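Local coordinates for uncharacterized protein (Bacteroides caccae, PDB 3NO2), which is of unknown function but folds as a six-bladed beta-propeller, at residues 7-12 and 269-274; 14-19 and 28-33; 24-29 and 262-267; 244-249 and 257-262. One frame throughout, in Å; residues are numbered along the deposited sequence.

Contact 1: 7-12 and 269-274; sequences LLVGGS and STICPI
Strands 7-10 and 270-274 run antiparallel, their short axes 4.5 Å apart at closest and 159° between their directions. Leu8 and Cys272 form a hydrogen-bonded pair: Leu8 N to Cys272 O and Cys272 N to Leu8 O are both 2.8 Å. Gly10 and Thr270 form the next such pair. Gly10 O is gripped twice. Thr270 N donates to it from a tilt out of the carbonyl plane, whereas Ser269 N, 2.9 Å from Gly10 O, lies in that plane on a lone pair. Two residues thus face one, a classic beta bulge.

This pairing is the ring closure of the six-bladed propeller. The C-terminal strand becomes the innermost strand of the blade that the N-terminal strands otherwise build, the arrangement often called a velcro closure. Thr270 OG1 and Ile271 N both bond Gln217 of the preceding blade, so the closing strand is also tied to its neighbour.

On the face with Leu7, Val9 and Ile271, apolar branches pack. Ile271 CG1 lies anti to its backbone N (chi1 -177°). From there it meets Val9 CG1 at 4.0 Å and sends CD1 to Leu7 CD2 at 4.1 Å. Both approaches are oblique. Tyr227 and Phe219 of the neighbouring blade continue this packing around Ile271. On the other face, Leu8 CB meets Ile274 CG2 at 4.2 Å, and Thr270 CG2 is 3.3 Å from Gly10 O. At the far end Ser269 OG touches Gly11 CA and bonds Asn40. Ser12 OG bonds Glu38, and a citrate, probably from the crystallisation liquor, lies beside Ser12.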
loop_
_atom_site.group_PDB
_atom_site.type_symbol
_atom_site.label_atom_id
_atom_site.label_comp_id
_atom_site.label_asym_id
_atom_site.label_seq_id
_atom_site.Cartn_x
_atom_site.Cartn_y
_atom_site.Cartn_z
ATOM N N LEU A 7 9.147 -4.073 -11.247
ATOM C CA LEU A 7 8.447 -3.633 -10.036
ATOM C C LEU A 7 8.069 -2.180 -10.166
ATOM O O LEU A 7 8.915 -1.320 -10.359
ATOM C CB LEU A 7 9.321 -3.821 -8.806
ATOM C CG LEU A 7 9.760 -5.246 -8.552
ATOM C CD1 LEU A 7 10.913 -5.267 -7.500
ATOM C CD2 LEU A 7 8.627 -6.166 -8.143
ATOM N N LEU A 8 6.788 -1.923 -10.093
ATOM C CA LEU A 8 6.224 -0.562 -10.048
ATOM C C LEU A 8 6.286 -0.104 -8.582
ATOM O O LEU A 8 5.829 -0.827 -7.710
ATOM C CB LEU A 8 4.789 -0.563 -10.564
ATOM C CG LEU A 8 3.993 0.730 -10.526
ATOM C CD1 LEU A 8 4.588 1.790 -11.459
ATOM C CD2 LEU A 8 2.514 0.459 -10.823
ATOM N N VAL A 9 6.830 1.059 -8.336
ATOM C CA VAL A 9 7.028 1.570 -6.949
ATOM C C VAL A 9 6.667 3.051 -6.871
ATOM O O VAL A 9 6.740 3.808 -7.859
ATOM C CB VAL A 9 8.477 1.375 -6.438
ATOM C CG1 VAL A 9 8.770 -0.131 -6.268
ATOM C CG2 VAL A 9 9.543 2.033 -7.340
ATOM N N GLY A 10 6.362 3.478 -5.652
ATOM C CA GLY A 10 6.153 4.855 -5.345
ATOM C C GLY A 10 6.278 5.049 -3.851
ATOM O O GLY A 10 6.444 4.068 -3.094
ATOM N N GLY A 11 6.191 6.268 -3.368
ATOM C CA GLY A 11 6.202 6.508 -1.940
ATOM C C GLY A 11 6.030 7.925 -1.548
ATOM O O GLY A 11 6.391 8.854 -2.303
ATOM N N SER A 12 5.546 8.137 -0.322
ATOM C CA SER A 12 5.401 9.451 0.224
ATOM C C SER A 12 6.774 10.105 0.264
ATOM O O SER A 12 7.759 9.485 0.698
ATOM C CB SER A 12 4.824 9.334 1.625
ATOM O OG SER A 12 4.671 10.612 2.197
ATOM N N SER A 269 6.904 3.437 -0.338
ATOM C CA SER A 269 5.862 2.945 0.559
ATOM C C SER A 269 4.899 1.993 -0.128
ATOM O O SER A 269 4.075 1.385 0.549
ATOM C CB SER A 269 5.081 4.058 1.247
ATOM O OG SER A 269 4.429 4.873 0.291
ATOM N N THR A 270 5.011 1.819 -1.454
ATOM C CA THR A 270 4.077 1.005 -2.222
ATOM C C THR A 270 4.806 0.330 -3.376
ATOM O O THR A 270 5.723 0.902 -3.976
ATOM C CB THR A 270 2.862 1.856 -2.680
ATOM O OG1 THR A 270 1.957 1.091 -3.495
ATOM C CG2 THR A 270 3.260 3.113 -3.448
ATOM N N ILE A 271 4.334 -0.865 -3.715
ATOM C CA ILE A 271 4.942 -1.703 -4.758
ATOM C C ILE A 271 3.900 -2.557 -5.425
ATOM O O ILE A 271 2.982 -3.022 -4.762
ATOM C CB ILE A 271 6.045 -2.595 -4.149
ATOM C CG1 ILE A 271 6.765 -3.420 -5.189
ATOM C CG2 ILE A 271 5.493 -3.516 -3.050
ATOM C CD1 ILE A 271 8.114 -3.969 -4.701
ATOM N N CYS A 272 4.090 -2.849 -6.716
ATOM C CA CYS A 272 3.304 -3.856 -7.421
ATOM C C CYS A 272 4.186 -4.481 -8.505
ATOM O O CYS A 272 4.756 -3.734 -9.284
ATOM C CB CYS A 272 2.069 -3.183 -8.128
ATOM S SG CYS A 272 0.846 -4.431 -8.602
ATOM N N PRO A 273 4.218 -5.811 -8.631
ATOM C CA PRO A 273 4.832 -6.366 -9.864
ATOM C C PRO A 273 4.135 -5.856 -11.118
ATOM O O PRO A 273 2.918 -5.627 -11.115
ATOM C CB PRO A 273 4.588 -7.893 -9.695
ATOM C CG PRO A 273 4.538 -8.078 -8.180
ATOM C CD PRO A 273 3.741 -6.865 -7.725
ATOM N N ILE A 274 4.892 -5.640 -12.196
ATOM C CA ILE A 274 4.321 -5.183 -13.471
ATOM C C ILE A 274 4.994 -5.912 -14.613
ATOM O O ILE A 274 6.161 -6.250 -14.530
ATOM C CB ILE A 274 4.449 -3.637 -13.589
ATOM C CG1 ILE A 274 3.646 -3.125 -14.806
ATOM C CG2 ILE A 274 5.912 -3.163 -13.688
ATOM C CD1 ILE A 274 3.441 -1.624 -14.816
#

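Contact 2: 14-19 and 28-33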
loop_
_atom_site.group_PDB
_atom_site.type_symbol
_atom_site.label_atom_id
_atom_site.label_comp_id
_atom_site.label_asym_id
_atom_site.label_seq_id
_atom_site.Cartn_x
_atom_site.Cartn_y
_atom_site.Cartn_z
ATOM N N TRP A 14 8.566 11.018 -2.250
ATOM C CA TRP A 14 9.254 10.794 -3.520
ATOM C C TRP A 14 8.351 11.318 -4.601
ATOM O O TRP A 14 7.202 10.917 -4.740
ATOM C CB TRP A 14 9.465 9.294 -3.767
ATOM C CG TRP A 14 10.372 8.938 -4.894
ATOM C CD1 TRP A 14 11.146 9.780 -5.648
ATOM C CD2 TRP A 14 10.577 7.628 -5.435
ATOM N NE1 TRP A 14 11.826 9.068 -6.618
ATOM C CE2 TRP A 14 11.519 7.740 -6.480
ATOM C CE3 TRP A 14 10.082 6.365 -5.108
ATOM C CZ2 TRP A 14 11.969 6.631 -7.211
ATOM C CZ3 TRP A 14 10.516 5.272 -5.865
ATOM C CH2 TRP A 14 11.471 5.414 -6.849
ATOM N N ASN A 15 8.854 12.287 -5.360
ATOM C CA ASN A 15 8.064 12.974 -6.381
ATOM C C ASN A 15 7.981 12.327 -7.746
ATOM O O ASN A 15 7.687 13.010 -8.746
ATOM C CB ASN A 15 8.524 14.442 -6.493
ATOM C CG ASN A 15 9.898 14.578 -7.148
ATOM O OD1 ASN A 15 10.554 13.596 -7.545
ATOM N ND2 ASN A 15 10.349 15.833 -7.290
ATOM N N LYS A 16 8.223 11.017 -7.805
ATOM C CA LYS A 16 8.121 10.188 -9.014
ATOM C C LYS A 16 7.460 8.886 -8.638
ATOM O O LYS A 16 7.618 8.417 -7.506
ATOM C CB LYS A 16 9.516 9.816 -9.579
ATOM C CG LYS A 16 10.392 10.993 -9.993
ATOM C CD LYS A 16 9.793 11.868 -11.048
ATOM C CE LYS A 16 10.785 13.022 -11.393
ATOM N NZ LYS A 16 10.288 13.979 -12.433
ATOM N N ILE A 17 6.771 8.255 -9.583
ATOM C CA ILE A 17 6.580 6.803 -9.534
ATOM C C ILE A 17 7.534 6.201 -10.569
ATOM O O ILE A 17 7.961 6.890 -11.499
ATOM C CB ILE A 17 5.117 6.349 -9.742
ATOM C CG1 ILE A 17 4.585 6.819 -11.076
ATOM C CG2 ILE A 17 4.256 6.904 -8.554
ATOM C CD1 ILE A 17 3.205 6.312 -11.391
ATOM N N ALA A 18 7.921 4.958 -10.387
ATOM C CA ALA A 18 8.977 4.372 -11.179
ATOM C C ALA A 18 8.731 2.912 -11.410
ATOM O O ALA A 18 8.031 2.252 -10.636
ATOM C CB ALA A 18 10.352 4.605 -10.521
ATOM N N ILE A 19 9.345 2.372 -12.467
ATOM C CA ILE A 19 9.410 0.939 -12.689
ATOM C C ILE A 19 10.872 0.537 -12.666
ATOM O O ILE A 19 11.725 1.172 -13.309
ATOM C CB ILE A 19 8.763 0.493 -14.020
ATOM C CG1 ILE A 19 7.275 0.842 -13.983
ATOM C CG2 ILE A 19 8.989 -1.037 -14.259
ATOM C CD1 ILE A 19 6.558 0.733 -15.338
ATOM N N VAL A 28 13.899 1.898 -14.967
ATOM C CA VAL A 28 13.780 1.878 -16.417
ATOM C C VAL A 28 12.700 2.826 -16.946
ATOM O O VAL A 28 12.590 2.999 -18.159
ATOM C CB VAL A 28 13.577 0.462 -16.943
ATOM C CG1 VAL A 28 14.807 -0.422 -16.559
ATOM C CG2 VAL A 28 12.263 -0.154 -16.478
ATOM N N TRP A 29 11.901 3.415 -16.063
ATOM C CA TRP A 29 10.788 4.286 -16.442
ATOM C C TRP A 29 10.390 5.073 -15.215
ATOM O O TRP A 29 10.433 4.529 -14.080
ATOM C CB TRP A 29 9.623 3.413 -16.853
ATOM C CG TRP A 29 8.293 4.099 -17.178
ATOM C CD1 TRP A 29 7.847 4.467 -18.408
ATOM C CD2 TRP A 29 7.235 4.398 -16.261
ATOM N NE1 TRP A 29 6.570 5.002 -18.306
ATOM C CE2 TRP A 29 6.177 4.972 -17.000
ATOM C CE3 TRP A 29 7.088 4.264 -14.894
ATOM C CZ2 TRP A 29 4.975 5.374 -16.396
ATOM C CZ3 TRP A 29 5.887 4.676 -14.289
ATOM C CH2 TRP A 29 4.870 5.220 -15.040
ATOM N N GLU A 30 10.102 6.365 -15.396
ATOM C CA GLU A 30 9.536 7.223 -14.349
ATOM C C GLU A 30 8.326 7.997 -14.881
ATOM O O GLU A 30 8.111 8.145 -16.119
ATOM C CB GLU A 30 10.548 8.232 -13.766
ATOM C CG GLU A 30 11.653 7.584 -12.951
ATOM C CD GLU A 30 12.619 8.556 -12.293
ATOM O OE1 GLU A 30 12.649 9.754 -12.684
ATOM O OE2 GLU A 30 13.361 8.118 -11.373
ATOM N N TYR A 31 7.531 8.481 -13.933
ATOM C CA TYR A 31 6.425 9.394 -14.237
ATOM C C TYR A 31 6.338 10.397 -13.096
ATOM O O TYR A 31 6.431 10.024 -11.914
ATOM C CB TYR A 31 5.135 8.595 -14.363
ATOM C CG TYR A 31 3.903 9.374 -14.770
ATOM C CD1 TYR A 31 3.091 9.998 -13.825
ATOM C CD2 TYR A 31 3.551 9.505 -16.108
ATOM C CE1 TYR A 31 1.968 10.706 -14.178
ATOM C CE2 TYR A 31 2.403 10.224 -16.493
ATOM C CZ TYR A 31 1.612 10.831 -15.510
ATOM O OH TYR A 31 0.469 11.522 -15.848
ATOM N N PRO A 32 6.198 11.690 -13.406
ATOM C CA PRO A 32 6.313 12.708 -12.376
ATOM C C PRO A 32 5.042 12.903 -11.550
ATOM O O PRO A 32 3.909 12.739 -12.032
ATOM C CB PRO A 32 6.581 13.970 -13.194
ATOM C CG PRO A 32 5.805 13.741 -14.433
ATOM C CD PRO A 32 5.984 12.265 -14.755
ATOM N N LEU A 33 5.235 13.251 -10.279
ATOM C CA LEU A 33 4.157 13.693 -9.422
ATOM C C LEU A 33 4.262 15.220 -9.280
ATOM O O LEU A 33 5.358 15.788 -9.282
ATOM C CB LEU A 33 4.209 13.025 -8.059
ATOM C CG LEU A 33 4.188 11.494 -8.090
ATOM C CD1 LEU A 33 4.275 10.945 -6.685
ATOM C CD2 LEU A 33 2.915 10.957 -8.773
HETATM O O HOH W 1 8.297 15.182 -10.354
#
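Asn15 O is gripped by two donors: Leu33 N, 2.9 Å from Asn15 O and well above the carbonyl plane, and a water 2.8 Å from Asn15 O. The same water donates to Leu33 O and accepts from Lys16 NZ, so it ties the open end of the hairpin together. Strands 16-19 and 28-32 are the outer two strands of this propeller blade. They run antiparallel, with Ile17 and Tyr31 bonded in both directions. Val28 and Trp29 both face Ile19, a classic beta bulge.

Trp29 carries the packing on the face with Ile17 and Ile19. Its CG is anti to the backbone N (chi1 175°), which puts the indole beside Ile17 and across Ile19. Ile19 CD1 lies over one ring face near the rim, 3.6 Å from Trp29 CE3. Ile17 runs beside both aromatic side chains and points the same way; Ile17 CG1 is 3.8 Å from Tyr31 CB. Ile50 and Ile61 of the next blade also touch Trp29, and Arg63 makes a cation-pi contact with it.

On the other face Lys16 bends at chi2 (-59°) and crosses Glu30 obliquely. Lys16 CG comes within 3.7 Å of Glu30 OE1, while Lys16 NZ stays 4.8 Å from Glu30 OE1. Both side chains have a second conformer, so this gap and the lysine's water bond describe one conformer only. In it the two meet through methylenes, and any charge attraction is probably modest.

Contact 3: 24-29 and 262-267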
loop_
_atom_site.group_PDB
_atom_site.type_symbol
_atom_site.label_atom_id
_atom_site.label_comp_id
_atom_site.label_asym_id
_atom_site.label_seq_id
_atom_site.Cartn_x
_atom_site.Cartn_y
_atom_site.Cartn_z
ATOM N N THR A 24 18.482 -6.083 -12.413
ATOM C CA THR A 24 19.515 -5.073 -12.537
ATOM C C THR A 24 19.471 -3.980 -11.467
ATOM O O THR A 24 20.452 -3.259 -11.256
ATOM C CB THR A 24 19.501 -4.422 -13.909
ATOM O OG1 THR A 24 18.294 -3.642 -13.993
ATOM C CG2 THR A 24 19.558 -5.447 -15.070
ATOM N N LYS A 25 18.319 -3.870 -10.799
ATOM C CA LYS A 25 18.059 -2.802 -9.826
ATOM C C LYS A 25 18.059 -1.416 -10.477
ATOM O O LYS A 25 18.276 -0.428 -9.782
ATOM C CB LYS A 25 18.952 -2.865 -8.610
ATOM C CG LYS A 25 18.991 -4.200 -7.892
ATOM C CD LYS A 25 19.796 -4.142 -6.605
ATOM C CE LYS A 25 20.002 -5.439 -5.881
ATOM N NZ LYS A 25 20.778 -5.226 -4.639
ATOM N N GLU A 26 17.797 -1.338 -11.772
ATOM C CA GLU A 26 17.781 -0.076 -12.497
ATOM C C GLU A 26 16.362 0.460 -12.615
ATOM O O GLU A 26 15.422 -0.297 -12.843
ATOM C CB GLU A 26 18.364 -0.269 -13.890
ATOM C CG GLU A 26 19.874 -0.593 -13.880
ATOM C CD GLU A 26 20.792 0.628 -13.813
ATOM O OE1 GLU A 26 20.282 1.768 -13.739
ATOM O OE2 GLU A 26 22.034 0.428 -13.850
ATOM N N ILE A 27 16.218 1.762 -12.453
ATOM C CA ILE A 27 14.958 2.457 -12.823
ATOM C C ILE A 27 14.903 2.523 -14.358
ATOM O O ILE A 27 15.819 3.112 -14.997
ATOM C CB ILE A 27 14.897 3.852 -12.203
ATOM C CG1 ILE A 27 14.726 3.724 -10.695
ATOM C CG2 ILE A 27 13.723 4.677 -12.811
ATOM C CD1 ILE A 27 14.696 5.067 -9.923
ATOM N N VAL A 28 13.899 1.898 -14.967
ATOM C CA VAL A 28 13.780 1.878 -16.417
ATOM C C VAL A 28 12.700 2.826 -16.946
ATOM O O VAL A 28 12.590 2.999 -18.159
ATOM C CB VAL A 28 13.577 0.462 -16.943
ATOM C CG1 VAL A 28 14.807 -0.422 -16.559
ATOM C CG2 VAL A 28 12.263 -0.154 -16.478
ATOM N N TRP A 29 11.901 3.415 -16.063
ATOM C CA TRP A 29 10.788 4.286 -16.442
ATOM C C TRP A 29 10.390 5.073 -15.215
ATOM O O TRP A 29 10.433 4.529 -14.080
ATOM C CB TRP A 29 9.623 3.413 -16.853
ATOM C CG TRP A 29 8.293 4.099 -17.178
ATOM C CD1 TRP A 29 7.847 4.467 -18.408
ATOM C CD2 TRP A 29 7.235 4.398 -16.261
ATOM N NE1 TRP A 29 6.570 5.002 -18.306
ATOM C CE2 TRP A 29 6.177 4.972 -17.000
ATOM C CE3 TRP A 29 7.088 4.264 -14.894
ATOM C CZ2 TRP A 29 4.975 5.374 -16.396
ATOM C CZ3 TRP A 29 5.887 4.676 -14.289
ATOM C CH2 TRP A 29 4.870 5.220 -15.040
ATOM N N LYS A 262 19.867 5.335 -1.154
ATOM C CA LYS A 262 18.969 6.432 -0.856
ATOM C C LYS A 262 19.145 7.608 -1.807
ATOM O O LYS A 262 18.362 8.545 -1.730
ATOM C CB LYS A 262 19.160 6.898 0.619
ATOM C CG LYS A 262 20.486 7.617 0.889
ATOM C CD LYS A 262 20.730 7.818 2.414
ATOM C CE LYS A 262 22.224 7.917 2.727
ATOM N NZ LYS A 262 22.887 6.559 2.913
ATOM N N VAL A 263 20.160 7.578 -2.675
ATOM C CA VAL A 263 20.328 8.572 -3.743
ATOM C C VAL A 263 19.629 8.110 -5.017
ATOM O O VAL A 263 18.883 8.845 -5.691
ATOM C CB VAL A 263 21.839 8.856 -3.986
ATOM C CG1 VAL A 263 22.015 9.798 -5.162
ATOM C CG2 VAL A 263 22.494 9.457 -2.709
ATOM N N LYS A 264 19.821 6.831 -5.352
ATOM C CA LYS A 264 19.266 6.274 -6.551
ATOM C C LYS A 264 17.765 6.093 -6.442
ATOM O O LYS A 264 17.073 6.245 -7.428
ATOM C CB LYS A 264 19.943 4.915 -6.815
ATOM C CG LYS A 264 19.668 4.231 -8.108
ATOM C CD LYS A 264 20.504 2.927 -8.191
ATOM C CE LYS A 264 20.284 2.155 -9.454
ATOM N NZ LYS A 264 20.952 0.779 -9.417
ATOM N N PHE A 265 17.281 5.653 -5.268
ATOM C CA PHE A 265 15.878 5.351 -5.065
ATOM C C PHE A 265 15.295 6.364 -4.060
ATOM O O PHE A 265 15.901 6.641 -3.031
ATOM C CB PHE A 265 15.700 3.923 -4.497
ATOM C CG PHE A 265 16.378 2.857 -5.325
ATOM C CD1 PHE A 265 15.969 2.600 -6.626
ATOM C CD2 PHE A 265 17.453 2.164 -4.826
ATOM C CE1 PHE A 265 16.643 1.670 -7.410
ATOM C CE2 PHE A 265 18.105 1.204 -5.588
ATOM C CZ PHE A 265 17.686 0.960 -6.866
ATOM N N GLY A 266 14.150 6.913 -4.375
ATOM C CA GLY A 266 13.404 7.657 -3.374
ATOM C C GLY A 266 12.809 6.730 -2.325
ATOM O O GLY A 266 12.962 5.497 -2.359
HETATM N N MSE A 267 12.094 7.318 -1.398
HETATM C CA MSE A 267 11.450 6.583 -0.338
HETATM C C MSE A 267 10.241 5.842 -0.893
HETATM O O MSE A 267 9.415 6.407 -1.604
HETATM C CB MSE A 267 11.051 7.514 0.768
HETATM C CG MSE A 267 12.228 8.265 1.375
HETATM SE SE MSE A 267 11.847 9.130 3.043
HETATM C CE MSE A 267 10.790 10.460 2.300
#
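Lys25 O takes two neighbours from segment 262-267, Lys264 NZ and the edge of Phe265. The contact bridges two blades of the propeller. The turn that opens outermost strand 26-32 meets the loop that leads from strand 255-259 to the closing strand 270-274.

The close packing gathers around that one carbonyl. Phe265 CZ is 3.3 Å from Lys25 O, which lies in the plane of the ring at its edge. The polarised C-H edge therefore faces the oxygen. Lys264 folds over the same ring, with its CG above the ring centre. Beyond CG the lysine is extended, and CG is anti to the backbone N (chi1 -172°), so the chain reaches across to Lys25. Lys264 NZ bonds Lys25 O at 3.0 Å, from above the carbonyl plane and not on a lone pair. Phe265 is buried, and Ile20 and Leu259 also pack on it. Ile27 belongs to this packed part: Ile27 CD1 meets the ring obliquely, 4.3 Å from Phe265 CD1.

The outer part, with Thr24 and Glu26, is looser. Both are exposed, and the Glu26 carboxylate, in the conformer described, makes no salt bridge to Lys264. Glu26 N bonds Thr24 OG1, an ST turn that shapes the bend. The Lys25 side chain leads away from 262-267; its ammonium bonds Gln258 O and makes a cation-pi contact with Trp257. Back on the packed side, Ile27 CD1 also touches Lys264 O at 3.6 Å.

Contact 4: 244-249 and 257-262; sequences PQLVEI and WQLNDK
Leu246 sets its CD2 methyl against the edge of the Trp257 indole, in the ring plane and 3.7 Å from Trp257 CZ3. The two segments form the outer hairpin of a propeller blade, with strands 246-249 and 257-259 antiparallel at 173°. Leu246 CG is anti to its backbone N (chi1 173°), and the side chain lies alongside Leu259, pointing the same way. Leu246 CD2 and Leu259 CD1 are 3.8 Å apart. Glu248 crosses Trp257 at about a right angle. Its carboxylate turns to a salt bridge with Lys22 of the adjoining blade, and Lys22 also makes a cation-pi contact with the indole.

Gln245 and Leu246 both face Leu259, a classic beta bulge. The Gln245 N bond to Leu259 O is weak. The Gln245 side chain bends at chi2 (67°), and Gln245 OE1 takes a nearly straight bond from Asp261 N at 2.9 Å. Gln245 NE2 donates to a water that also lies 2.8 Å from Asn260 OD1. Beside the strand end, Pro244 packs across Gln258 and Asn260. Asn260 ND2 bonds Lys242 O and also, at 3.1 Å, Gln258 OE1. That Gln258 OE1 lies 3.4 Å from Pro244 CB.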
loop_
_atom_site.group_PDB
_atom_site.type_symbol
_atom_site.label_atom_id
_atom_site.label_comp_id
_atom_site.label_asym_id
_atom_site.label_seq_id
_atom_site.Cartn_x
_atom_site.Cartn_y
_atom_site.Cartn_z
ATOM N N PRO A 244 17.955 -0.598 3.672
ATOM C CA PRO A 244 17.267 -0.760 2.396
ATOM C C PRO A 244 15.883 -0.125 2.349
ATOM O O PRO A 244 15.108 -0.172 3.316
ATOM C CB PRO A 244 17.147 -2.274 2.241
ATOM C CG PRO A 244 17.226 -2.816 3.644
ATOM C CD PRO A 244 18.188 -1.892 4.351
ATOM N N GLN A 245 15.589 0.474 1.203
ATOM C CA GLN A 245 14.274 0.989 0.934
ATOM C C GLN A 245 13.232 -0.099 0.766
ATOM O O GLN A 245 12.031 0.094 1.062
ATOM C CB GLN A 245 14.256 1.868 -0.305
ATOM C CG GLN A 245 15.006 3.184 -0.238
ATOM C CD GLN A 245 16.504 3.045 -0.118
ATOM O OE1 GLN A 245 17.094 2.217 -0.831
ATOM N NE2 GLN A 245 17.137 3.816 0.780
ATOM N N LEU A 246 13.646 -1.252 0.291
ATOM C CA LEU A 246 12.768 -2.325 -0.117
ATOM C C LEU A 246 13.546 -3.625 0.093
ATOM O O LEU A 246 14.707 -3.719 -0.281
ATOM C CB LEU A 246 12.362 -2.157 -1.585
ATOM C CG LEU A 246 11.579 -3.294 -2.185
ATOM C CD1 LEU A 246 10.202 -3.401 -1.524
ATOM C CD2 LEU A 246 11.440 -3.142 -3.733
ATOM N N VAL A 247 12.918 -4.610 0.753
ATOM C CA VAL A 247 13.491 -5.949 0.884
ATOM C C VAL A 247 12.524 -6.988 0.400
ATOM O O VAL A 247 11.291 -6.815 0.458
ATOM C CB VAL A 247 13.924 -6.279 2.340
ATOM C CG1 VAL A 247 15.011 -5.312 2.825
ATOM C CG2 VAL A 247 12.745 -6.303 3.310
ATOM N N GLU A 248 13.091 -8.111 -0.034
ATOM C CA GLU A 248 12.384 -9.366 -0.212
ATOM C C GLU A 248 12.894 -10.290 0.878
ATOM O O GLU A 248 14.110 -10.514 0.991
ATOM C CB GLU A 248 12.653 -10.007 -1.565
ATOM C CG GLU A 248 11.907 -11.305 -1.787
ATOM C CD GLU A 248 12.249 -11.974 -3.102
ATOM O OE1 GLU A 248 13.007 -11.396 -3.920
ATOM O OE2 GLU A 248 11.767 -13.106 -3.279
ATOM N N ILE A 249 11.975 -10.836 1.681
ATOM C CA ILE A 249 12.310 -11.862 2.649
ATOM C C ILE A 249 11.748 -13.174 2.124
ATOM O O ILE A 249 10.702 -13.235 1.468
ATOM C CB ILE A 249 11.873 -11.561 4.103
ATOM C CG1 ILE A 249 10.370 -11.375 4.218
ATOM C CG2 ILE A 249 12.668 -10.333 4.676
ATOM C CD1 ILE A 249 9.863 -11.474 5.666
ATOM N N TRP A 257 17.037 -10.315 -1.177
ATOM C CA TRP A 257 17.204 -9.311 -2.225
ATOM C C TRP A 257 16.782 -7.953 -1.646
ATOM O O TRP A 257 15.902 -7.921 -0.777
ATOM C CB TRP A 257 16.394 -9.677 -3.479
ATOM C CG TRP A 257 16.389 -8.637 -4.561
ATOM C CD1 TRP A 257 17.241 -8.545 -5.618
ATOM C CD2 TRP A 257 15.478 -7.527 -4.694
ATOM N NE1 TRP A 257 16.948 -7.457 -6.377
ATOM C CE2 TRP A 257 15.843 -6.826 -5.856
ATOM C CE3 TRP A 257 14.381 -7.081 -3.961
ATOM C CZ2 TRP A 257 15.164 -5.714 -6.289
ATOM C CZ3 TRP A 257 13.696 -5.987 -4.400
ATOM C CH2 TRP A 257 14.090 -5.294 -5.553
ATOM N N GLN A 258 17.419 -6.866 -2.070
ATOM C CA GLN A 258 17.040 -5.568 -1.576
ATOM C C GLN A 258 17.435 -4.457 -2.511
ATOM O O GLN A 258 18.365 -4.612 -3.308
ATOM C CB GLN A 258 17.678 -5.306 -0.194
ATOM C CG GLN A 258 19.224 -5.214 -0.214
ATOM C CD GLN A 258 19.763 -5.187 1.175
ATOM O OE1 GLN A 258 19.919 -4.110 1.795
ATOM N NE2 GLN A 258 20.085 -6.387 1.714
ATOM N N LEU A 259 16.737 -3.328 -2.372
ATOM C CA LEU A 259 17.170 -2.034 -2.895
ATOM C C LEU A 259 17.700 -1.220 -1.737
ATOM O O LEU A 259 17.008 -1.117 -0.696
ATOM C CB LEU A 259 15.987 -1.258 -3.518
ATOM C CG LEU A 259 15.305 -1.932 -4.694
ATOM C CD1 LEU A 259 14.178 -1.037 -5.221
ATOM C CD2 LEU A 259 16.293 -2.321 -5.828
ATOM N N ASN A 260 18.909 -0.700 -1.860
ATOM C CA ASN A 260 19.587 -0.035 -0.761
ATOM C C ASN A 260 20.486 1.059 -1.338
ATOM O O ASN A 260 21.712 0.893 -1.481
ATOM C CB ASN A 260 20.398 -1.057 0.062
ATOM C CG ASN A 260 20.893 -0.496 1.379
ATOM O OD1 ASN A 260 20.803 0.708 1.644
ATOM N ND2 ASN A 260 21.377 -1.377 2.244
ATOM N N ASP A 261 19.885 2.191 -1.672
ATOM C CA ASP A 261 20.597 3.326 -2.258
ATOM C C ASP A 261 19.635 4.512 -2.182
ATOM O O ASP A 261 18.725 4.638 -2.968
ATOM C CB ASP A 261 21.027 3.024 -3.671
ATOM C CG ASP A 261 21.960 4.091 -4.228
ATOM O OD1 ASP A 261 21.803 5.252 -3.808
ATOM O OD2 ASP A 261 22.800 3.789 -5.106
ATOM N N LYS A 262 19.867 5.335 -1.154
ATOM C CA LYS A 262 18.969 6.432 -0.856
ATOM C C LYS A 262 19.145 7.608 -1.807
ATOM O O LYS A 262 18.362 8.545 -1.730
ATOM C CB LYS A 262 19.160 6.898 0.619
ATOM C CG LYS A 262 20.486 7.617 0.889
ATOM C CD LYS A 262 20.730 7.818 2.414
ATOM C CE LYS A 262 22.224 7.917 2.727
ATOM N NZ LYS A 262 22.887 6.559 2.913
HETATM O O HOH W 2 19.943 3.373 1.888
#

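In the fold
From the N terminus, strand 6-10 comes first and finds its partner, 270-274, only at the end of the chain. Contact 1 therefore closes a loop that holds the other three. Contact 2 closes a short hairpin directly after it, in the same four-stranded sheet. Contact 3 begins on strand 26-32, where contact 2 ends, and spans most of the chain to reach 262-267. Contact 4, the last hairpin of the preceding blade, nests inside contact 3 and shares Lys262 with it. Contacts 2 and 4 follow in series and do not touch. Contact 1 joins the two chain ends within one blade, contact 3 ties that blade to the preceding one, and contacts 2 and 4 build within one blade each.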